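Local coordinates for type-2 restriction enzyme AgeI (Thalassobius gelatinovorus, PDB 5DWA), which recognises the double-stranded DNA sequence 5'-ACCGGT-3' and cleaves it after the first A as a type II restriction endonuclease, at residues P34-P39 against R73-E78; N226-E229 against D233-A236. All coordinates share one frame; numbering follows the deposited sequence.

Contact 1 comes first along the chain and closes before contact 2 opens. It joins the end of helix 22-36 and the loop after it to the last turns of helix 63-78. Contact 2 is far more local: the end of helix 223-230 meets the loop that leads straight into strand 236-239 of the mixed sheet. The two share no helix or strand. They lie on opposite sides of the chain's centre, with centres 35 Å apart and nearest atoms about 24 Å apart. Contact 1 thus belongs to an all-helical part of the chain and contact 2 to the sheet of the nuclease fold, yet each comes within about 5 Å of the bound DNA.

Contact 1: P34-P39 against R73-E78; sequences PLVNKP and RIYIRE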
ATOM      1  N   PRO A  34     -19.671 -14.489 -17.177  1.00 19.88           N
ATOM      2  CA  PRO A  34     -20.303 -13.505 -18.063  1.00 21.20           C
ATOM      3  C   PRO A  34     -20.378 -12.096 -17.478  1.00 21.07           C
ATOM      4  O   PRO A  34     -20.705 -11.158 -18.202  1.00 23.46           O
ATOM      5  CB  PRO A  34     -21.720 -14.066 -18.267  1.00 22.72           C
ATOM      6  CG  PRO A  34     -21.648 -15.488 -17.876  1.00 23.81           C
ATOM      7  CD  PRO A  34     -20.621 -15.544 -16.782  1.00 21.22           C
ATOM      8  N   LEU A  35     -20.075 -11.949 -16.189  1.00 19.47           N
ATOM      9  CA  LEU A  35     -20.149 -10.648 -15.538  1.00 18.16           C
ATOM     10  C   LEU A  35     -18.832  -9.884 -15.629  1.00 17.29           C
ATOM     11  O   LEU A  35     -18.812  -8.661 -15.474  1.00 17.44           O
ATOM     12  CB  LEU A  35     -20.537 -10.805 -14.064  1.00 18.89           C
ATOM     13  CG  LEU A  35     -21.843 -11.535 -13.755  1.00 18.49           C
ATOM     14  CD1 LEU A  35     -22.089 -11.548 -12.245  1.00 19.26           C
ATOM     15  CD2 LEU A  35     -23.010 -10.883 -14.487  1.00 19.08           C
ATOM     16  N   VAL A  36     -17.740 -10.613 -15.853  1.00 16.04           N
ATOM     17  CA  VAL A  36     -16.395 -10.040 -15.760  1.00 15.31           C
ATOM     18  C   VAL A  36     -16.193  -8.913 -16.772  1.00 16.68           C
ATOM     19  O   VAL A  36     -15.586  -7.886 -16.465  1.00 17.04           O
ATOM     20  CB  VAL A  36     -15.317 -11.128 -15.960  1.00 14.19           C
ATOM     21  CG1 VAL A  36     -13.919 -10.518 -16.040  1.00 14.04           C
ATOM     22  CG2 VAL A  36     -15.383 -12.148 -14.835  1.00 15.19           C
ATOM     23  N   ASN A  37     -16.734  -9.101 -17.972  1.00 17.93           N
ATOM     24  CA  ASN A  37     -16.599  -8.113 -19.034  1.00 19.37           C
ATOM     25  C   ASN A  37     -17.945  -7.576 -19.497  1.00 18.60           C
ATOM     26  O   ASN A  37     -18.046  -7.028 -20.594  1.00 20.59           O
ATOM     27  CB  ASN A  37     -15.849  -8.712 -20.227  1.00 19.57           C
ATOM     28  CG  ASN A  37     -14.478  -9.248 -19.849  1.00 20.03           C
ATOM     29  OD1 ASN A  37     -13.562  -8.482 -19.557  1.00 19.85           O
ATOM     30  ND2 ASN A  37     -14.332 -10.566 -19.863  1.00 21.36           N
ATOM     31  N   LYS A  38     -18.972  -7.724 -18.661  1.00 18.75           N
ATOM     32  CA  LYS A  38     -20.327  -7.329 -19.040  1.00 20.21           C
ATOM     33  C   LYS A  38     -20.433  -5.821 -19.139  1.00 21.17           C
ATOM     34  O   LYS A  38     -20.077  -5.107 -18.205  1.00 21.12           O
ATOM     35  CB  LYS A  38     -21.356  -7.856 -18.035  1.00 21.04           C
ATOM     36  CG  LYS A  38     -22.808  -7.616 -18.443  1.00 24.35           C
ATOM     37  CD  LYS A  38     -23.762  -8.220 -17.424  1.00 25.76           C
ATOM     38  CE  LYS A  38     -25.205  -8.140 -17.883  1.00 28.51           C
ATOM     39  NZ  LYS A  38     -26.083  -8.935 -16.982  1.00 30.58           N
ATOM     40  N   PRO A  39     -20.916  -5.322 -20.284  1.00 22.54           N
ATOM     41  CA  PRO A  39     -21.084  -3.872 -20.416  1.00 22.52           C
ATOM     42  C   PRO A  39     -21.955  -3.250 -19.318  1.00 24.94           C
ATOM     43  O   PRO A  39     -22.952  -3.852 -18.899  1.00 26.38           O
ATOM     44  CB  PRO A  39     -21.747  -3.732 -21.790  1.00 24.00           C
ATOM     45  CG  PRO A  39     -21.212  -4.898 -22.560  1.00 24.14           C
ATOM     46  CD  PRO A  39     -21.130  -6.026 -21.562  1.00 22.13           C
ATOM     47  N   ARG A  73      -8.918 -16.003  -9.535  0.56 12.03           N
ATOM     48  CA  ARG A  73      -8.325 -16.750 -10.634  0.56 13.85           C
ATOM     49  C   ARG A  73      -9.138 -16.630 -11.908  0.56 15.02           C
ATOM     50  O   ARG A  73      -8.588 -16.431 -12.993  0.56 17.18           O
ATOM     51  CB  ARG A  73      -8.177 -18.221 -10.254  0.56 15.97           C
ATOM     52  CG  ARG A  73      -7.152 -18.460  -9.176  0.56 16.26           C
ATOM     53  CD  ARG A  73      -5.768 -18.008  -9.602  0.56 18.50           C
ATOM     54  NE  ARG A  73      -4.836 -18.115  -8.488  0.56 20.22           N
ATOM     55  CZ  ARG A  73      -3.552 -17.780  -8.540  0.56 18.17           C
ATOM     56  NH1 ARG A  73      -3.025 -17.305  -9.660  0.56 18.80           N
ATOM     57  NH2 ARG A  73      -2.798 -17.911  -7.464  0.56 18.40           N
ATOM     58  N   ILE A  74     -10.449 -16.765 -11.775  1.00 14.75           N
ATOM     59  CA  ILE A  74     -11.332 -16.642 -12.920  1.00 16.08           C
ATOM     60  C   ILE A  74     -11.261 -15.225 -13.493  1.00 15.23           C
ATOM     61  O   ILE A  74     -11.192 -15.040 -14.705  1.00 16.04           O
ATOM     62  CB  ILE A  74     -12.787 -17.003 -12.551  1.00 17.10           C
ATOM     63  CG1 ILE A  74     -12.885 -18.499 -12.233  1.00 18.06           C
ATOM     64  CG2 ILE A  74     -13.725 -16.650 -13.681  1.00 17.71           C
ATOM     65  CD1 ILE A  74     -14.260 -18.958 -11.790  1.00 18.39           C
ATOM     66  N   TYR A  75     -11.274 -14.224 -12.615  1.00 13.99           N
ATOM     67  CA  TYR A  75     -11.188 -12.838 -13.051  1.00 13.33           C
ATOM     68  C   TYR A  75      -9.899 -12.592 -13.839  1.00 15.15           C
ATOM     69  O   TYR A  75      -9.925 -12.025 -14.934  1.00 16.00           O
ATOM     70  CB  TYR A  75     -11.281 -11.901 -11.842  1.00 12.68           C
ATOM     71  CG  TYR A  75     -11.417 -10.445 -12.208  1.00 11.63           C
ATOM     72  CD1 TYR A  75     -12.674  -9.862 -12.318  1.00 12.54           C
ATOM     73  CD2 TYR A  75     -10.299  -9.647 -12.435  1.00 11.96           C
ATOM     74  CE1 TYR A  75     -12.822  -8.536 -12.655  1.00 12.73           C
ATOM     75  CE2 TYR A  75     -10.433  -8.302 -12.765  1.00 11.88           C
ATOM     76  CZ  TYR A  75     -11.704  -7.754 -12.872  1.00 12.55           C
ATOM     77  OH  TYR A  75     -11.885  -6.432 -13.202  1.00 14.10           O
ATOM     78  N   ILE A  76      -8.773 -13.026 -13.283  1.00 15.92           N
ATOM     79  CA  ILE A  76      -7.483 -12.879 -13.951  1.00 18.04           C
ATOM     80  C   ILE A  76      -7.451 -13.562 -15.327  1.00 18.33           C
ATOM     81  O   ILE A  76      -6.862 -13.029 -16.271  1.00 20.41           O
ATOM     82  CB  ILE A  76      -6.343 -13.434 -13.056  1.00 20.86           C
ATOM     83  CG1 ILE A  76      -6.192 -12.577 -11.797  1.00 23.85           C
ATOM     84  CG2 ILE A  76      -5.024 -13.510 -13.824  1.00 22.85           C
ATOM     85  CD1 ILE A  76      -5.912 -11.124 -12.078  1.00 24.35           C
ATOM     86  N   ARG A  77      -8.096 -14.722 -15.448  1.00 16.63           N
ATOM     87  CA  ARG A  77      -8.130 -15.451 -16.716  1.00 18.60           C
ATOM     88  C   ARG A  77      -9.022 -14.775 -17.742  1.00 18.49           C
ATOM     89  O   ARG A  77      -8.693 -14.708 -18.930  1.00 20.86           O
ATOM     90  CB  ARG A  77      -8.622 -16.880 -16.496  1.00 19.75           C
ATOM     91  CG  ARG A  77      -8.689 -17.703 -17.794  1.00 23.24           C
ATOM     92  CD  ARG A  77      -9.293 -19.082 -17.587  1.00 25.82           C
ATOM     93  NE  ARG A  77     -10.744 -19.043 -17.427  1.00 27.13           N
ATOM     94  CZ  ARG A  77     -11.392 -19.610 -16.414  1.00 29.26           C
ATOM     95  NH1 ARG A  77     -10.715 -20.251 -15.473  1.00 30.46           N
ATOM     96  NH2 ARG A  77     -12.714 -19.537 -16.341  1.00 29.67           N
ATOM     97  N   GLU A  78     -10.154 -14.265 -17.276  1.00 17.00           N
ATOM     98  CA  GLU A  78     -11.212 -13.833 -18.179  1.00 17.19           C
ATOM     99  C   GLU A  78     -11.229 -12.353 -18.544  1.00 16.36           C
ATOM    100  O   GLU A  78     -11.802 -11.975 -19.562  1.00 17.92           O
ATOM    101  CB  GLU A  78     -12.566 -14.213 -17.584  1.00 18.90           C
ATOM    102  CG  GLU A  78     -12.753 -15.706 -17.418  1.00 20.23           C
ATOM    103  CD  GLU A  78     -12.975 -16.404 -18.750  1.00 23.40           C
ATOM    104  OE1 GLU A  78     -13.403 -15.724 -19.706  1.00 26.11           O
ATOM    105  OE2 GLU A  78     -12.724 -17.620 -18.832  1.00 24.25           O
TER
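With chi1 at 173°, V36 swings CG1 away from its own backbone N and out to helix 63-78; Y75 does likewise with CG (chi1 -171°), and methyl and ring meet between the two chain segments. V36, whose CB points toward helix 63-78, sets CG1 4.0 Å from Y75 CD1 and 4.1 Å from Y75 CE1. The methyl therefore rests against one side bond of the ring, approaching it at a slant. The same CG1 also lies 4.2 Å from E78 CB, so this single branch of the valine fills the angle between the tyrosine and the last turn of the helix.

Beside this apolar patch stands one polar link. N37 ND2 donates to the backbone E78 O at 2.9 Å, and the bond is nearly straight (167° at the hydrogen). The acceptor lies close to the plane of the asparagine amide, but the donor sits well above the carbonyl plane of E78. At its other end the amide takes a bond from the backbone N of I80 through OD1, which leaves the group little freedom to flip.

The side chain of E78 is held from within its own helix. R77 approaches side-on, with NE 2.8 Å and NH2 3.1 Å from E78 OE2, the two nitrogens coming from opposite faces of the carboxylate; this salt bridge probably offsets the charge of E78.

The tyrosine hydroxyl bonds S87 OG, its ring meets W88, also of helix 84-109, and Y75 packs on a phosphate of the bound DNA. I74 and E78 lie along helix 22-36 through V33, and Y75 touches I47 of helix 43-57, so the contact closes one corner of a group of four helices beside the DNA.

Contact 2: N226-E229 against D233-A236; sequences NYIE and DFSA
D233 N donates to Y227 O at 2.9 Å, with 162° at the hydrogen, and this main-chain bond ties the loop after helix 223-230 back onto the helix. The donor is tilted from the carbonyl plane. Here the contact is tightest. D233 keeps CG beside its own backbone N (chi1 -73°), which holds the carboxylate near Y227 while the same residue's N-H bonds Y227 O. The D233 side chain crosses that of Y227 at a slant, its carboxylate turned 38° from the ring, with OD2 3.5 Å from Y227 CB. OD2 is also 3.4 Å from Y227 O, but both are acceptors and no bond joins them. The carboxylate finds its mate in R183, which forms a salt bridge with OD1. With an alanine here, R183 would probably lose its carboxylate mate and a gap would open beside Y227 CB.

I228 and F234 make a buried but less intimate contact, CG1 of the first 4.1 Å from CD2 of the second; L194 of strand 191-196 touches both side chains, and H166 meets the F234 ring edge-to-face. The outer side is looser. N226 and E229 turn away from the loop and remain partly exposed; E229 spends its carboxylate on R225 and S247 instead. The Y227 ring leads away to a hydroxyl bonded to E173.

The helix takes a wider, pi-type turn at 226-229; three residues later the chain passes through D233 and F234 and goes on into strand 236-239. Such a helix-to-strand connection, set against the mixed sheet, is consistent with the alpha/beta core of PD-(D/E)XK nucleases.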
ATOM      1  N   ASN A 226      -0.861  -8.653  16.863  1.00 20.78           N
ATOM      2  CA  ASN A 226      -0.445  -7.781  17.957  1.00 22.55           C
ATOM      3  C   ASN A 226      -1.166  -6.430  17.915  1.00 21.50           C
ATOM      4  O   ASN A 226      -1.481  -5.872  18.958  1.00 21.42           O
ATOM      5  CB  ASN A 226       1.077  -7.569  17.933  1.00 25.39           C
ATOM      6  CG  ASN A 226       1.854  -8.810  18.351  1.00 30.48           C
ATOM      7  OD1 ASN A 226       1.354  -9.644  19.105  1.00 32.77           O
ATOM      8  ND2 ASN A 226       3.086  -8.928  17.870  1.00 32.50           N
ATOM      9  N   TYR A 227      -1.430  -5.912  16.714  1.00 21.94           N
ATOM     10  CA  TYR A 227      -2.188  -4.665  16.571  1.00 22.01           C
ATOM     11  C   TYR A 227      -3.533  -4.773  17.280  1.00 21.07           C
ATOM     12  O   TYR A 227      -3.979  -3.842  17.955  1.00 20.59           O
ATOM     13  CB  TYR A 227      -2.441  -4.322  15.095  1.00 22.83           C
ATOM     14  CG  TYR A 227      -1.222  -4.054  14.234  1.00 25.19           C
ATOM     15  CD1 TYR A 227      -0.039  -3.567  14.775  1.00 26.69           C
ATOM     16  CD2 TYR A 227      -1.268  -4.281  12.862  1.00 25.76           C
ATOM     17  CE1 TYR A 227       1.066  -3.321  13.974  1.00 28.15           C
ATOM     18  CE2 TYR A 227      -0.170  -4.041  12.056  1.00 26.33           C
ATOM     19  CZ  TYR A 227       0.994  -3.561  12.616  1.00 27.59           C
ATOM     20  OH  TYR A 227       2.091  -3.322  11.815  1.00 29.17           O
ATOM     21  N   ILE A 228      -4.182  -5.919  17.095  1.00 20.24           N
ATOM     22  CA  ILE A 228      -5.517  -6.159  17.615  1.00 20.38           C
ATOM     23  C   ILE A 228      -5.524  -6.601  19.074  1.00 19.88           C
ATOM     24  O   ILE A 228      -6.123  -5.946  19.935  1.00 19.94           O
ATOM     25  CB  ILE A 228      -6.234  -7.228  16.771  1.00 20.74           C
ATOM     26  CG1 ILE A 228      -6.370  -6.745  15.325  1.00 20.00           C
ATOM     27  CG2 ILE A 228      -7.597  -7.566  17.357  1.00 20.80           C
ATOM     28  CD1 ILE A 228      -6.461  -7.873  14.301  1.00 20.39           C
ATOM     29  N   GLU A 229      -4.854  -7.714  19.349  1.00 20.07           N
ATOM     30  CA  GLU A 229      -4.905  -8.330  20.668  1.00 22.21           C
ATOM     31  C   GLU A 229      -4.015  -7.619  21.679  1.00 23.20           C
ATOM     32  O   GLU A 229      -4.292  -7.637  22.875  1.00 24.62           O
ATOM     33  CB  GLU A 229      -4.510  -9.809  20.571  1.00 21.96           C
ATOM     34  CG  GLU A 229      -5.449 -10.630  19.690  1.00 23.17           C
ATOM     35  CD  GLU A 229      -5.110 -12.106  19.687  1.00 25.48           C
ATOM     36  OE1 GLU A 229      -4.028 -12.471  20.195  1.00 27.70           O
ATOM     37  OE2 GLU A 229      -5.927 -12.899  19.182  1.00 26.49           O
ATOM     38  N   ASP A 233      -6.038  -1.865  18.569  1.00 17.67           N
ATOM     39  CA  ASP A 233      -6.189  -0.842  17.535  1.00 17.10           C
ATOM     40  C   ASP A 233      -7.561  -0.850  16.848  1.00 16.72           C
ATOM     41  O   ASP A 233      -7.864   0.068  16.093  1.00 17.83           O
ATOM     42  CB  ASP A 233      -5.094  -0.998  16.476  1.00 18.76           C
ATOM     43  CG  ASP A 233      -3.728  -0.565  16.975  1.00 20.92           C
ATOM     44  OD1 ASP A 233      -3.671   0.275  17.898  1.00 21.53           O
ATOM     45  OD2 ASP A 233      -2.715  -1.059  16.433  1.00 22.12           O
ATOM     46  N   PHE A 234      -8.370  -1.879  17.102  1.00 15.32           N
ATOM     47  CA  PHE A 234      -9.722  -1.998  16.535  1.00 15.34           C
ATOM     48  C   PHE A 234     -10.697  -2.488  17.600  1.00 15.69           C
ATOM     49  O   PHE A 234     -10.296  -3.155  18.552  1.00 16.91           O
ATOM     50  CB  PHE A 234      -9.748  -2.964  15.331  1.00 13.89           C
ATOM     51  CG  PHE A 234      -8.867  -2.541  14.203  1.00 14.28           C
ATOM     52  CD1 PHE A 234      -9.340  -1.692  13.216  1.00 14.76           C
ATOM     53  CD2 PHE A 234      -7.552  -2.972  14.138  1.00 14.38           C
ATOM     54  CE1 PHE A 234      -8.517  -1.282  12.183  1.00 14.89           C
ATOM     55  CE2 PHE A 234      -6.724  -2.571  13.109  1.00 15.26           C
ATOM     56  CZ  PHE A 234      -7.207  -1.727  12.123  1.00 15.00           C
ATOM     57  N   SER A 235     -11.976  -2.160  17.436  1.00 14.70           N
ATOM     58  CA  SER A 235     -12.997  -2.583  18.392  1.00 15.20           C
ATOM     59  C   SER A 235     -13.104  -4.098  18.416  1.00 15.19           C
ATOM     60  O   SER A 235     -13.309  -4.710  19.466  1.00 17.53           O
ATOM     61  CB  SER A 235     -14.358  -1.974  18.046  1.00 15.75           C
ATOM     62  OG  SER A 235     -14.303  -0.562  18.062  1.00 16.08           O
ATOM     63  N   ALA A 236     -12.976  -4.683  17.229  1.00 14.57           N
ATOM     64  CA  ALA A 236     -13.064  -6.123  17.034  1.00 15.77           C
ATOM     65  C   ALA A 236     -12.623  -6.434  15.621  1.00 14.91           C
ATOM     66  O   ALA A 236     -12.623  -5.558  14.765  1.00 15.45           O
ATOM     67  CB  ALA A 236     -14.468  -6.625  17.266  1.00 15.84           C
TER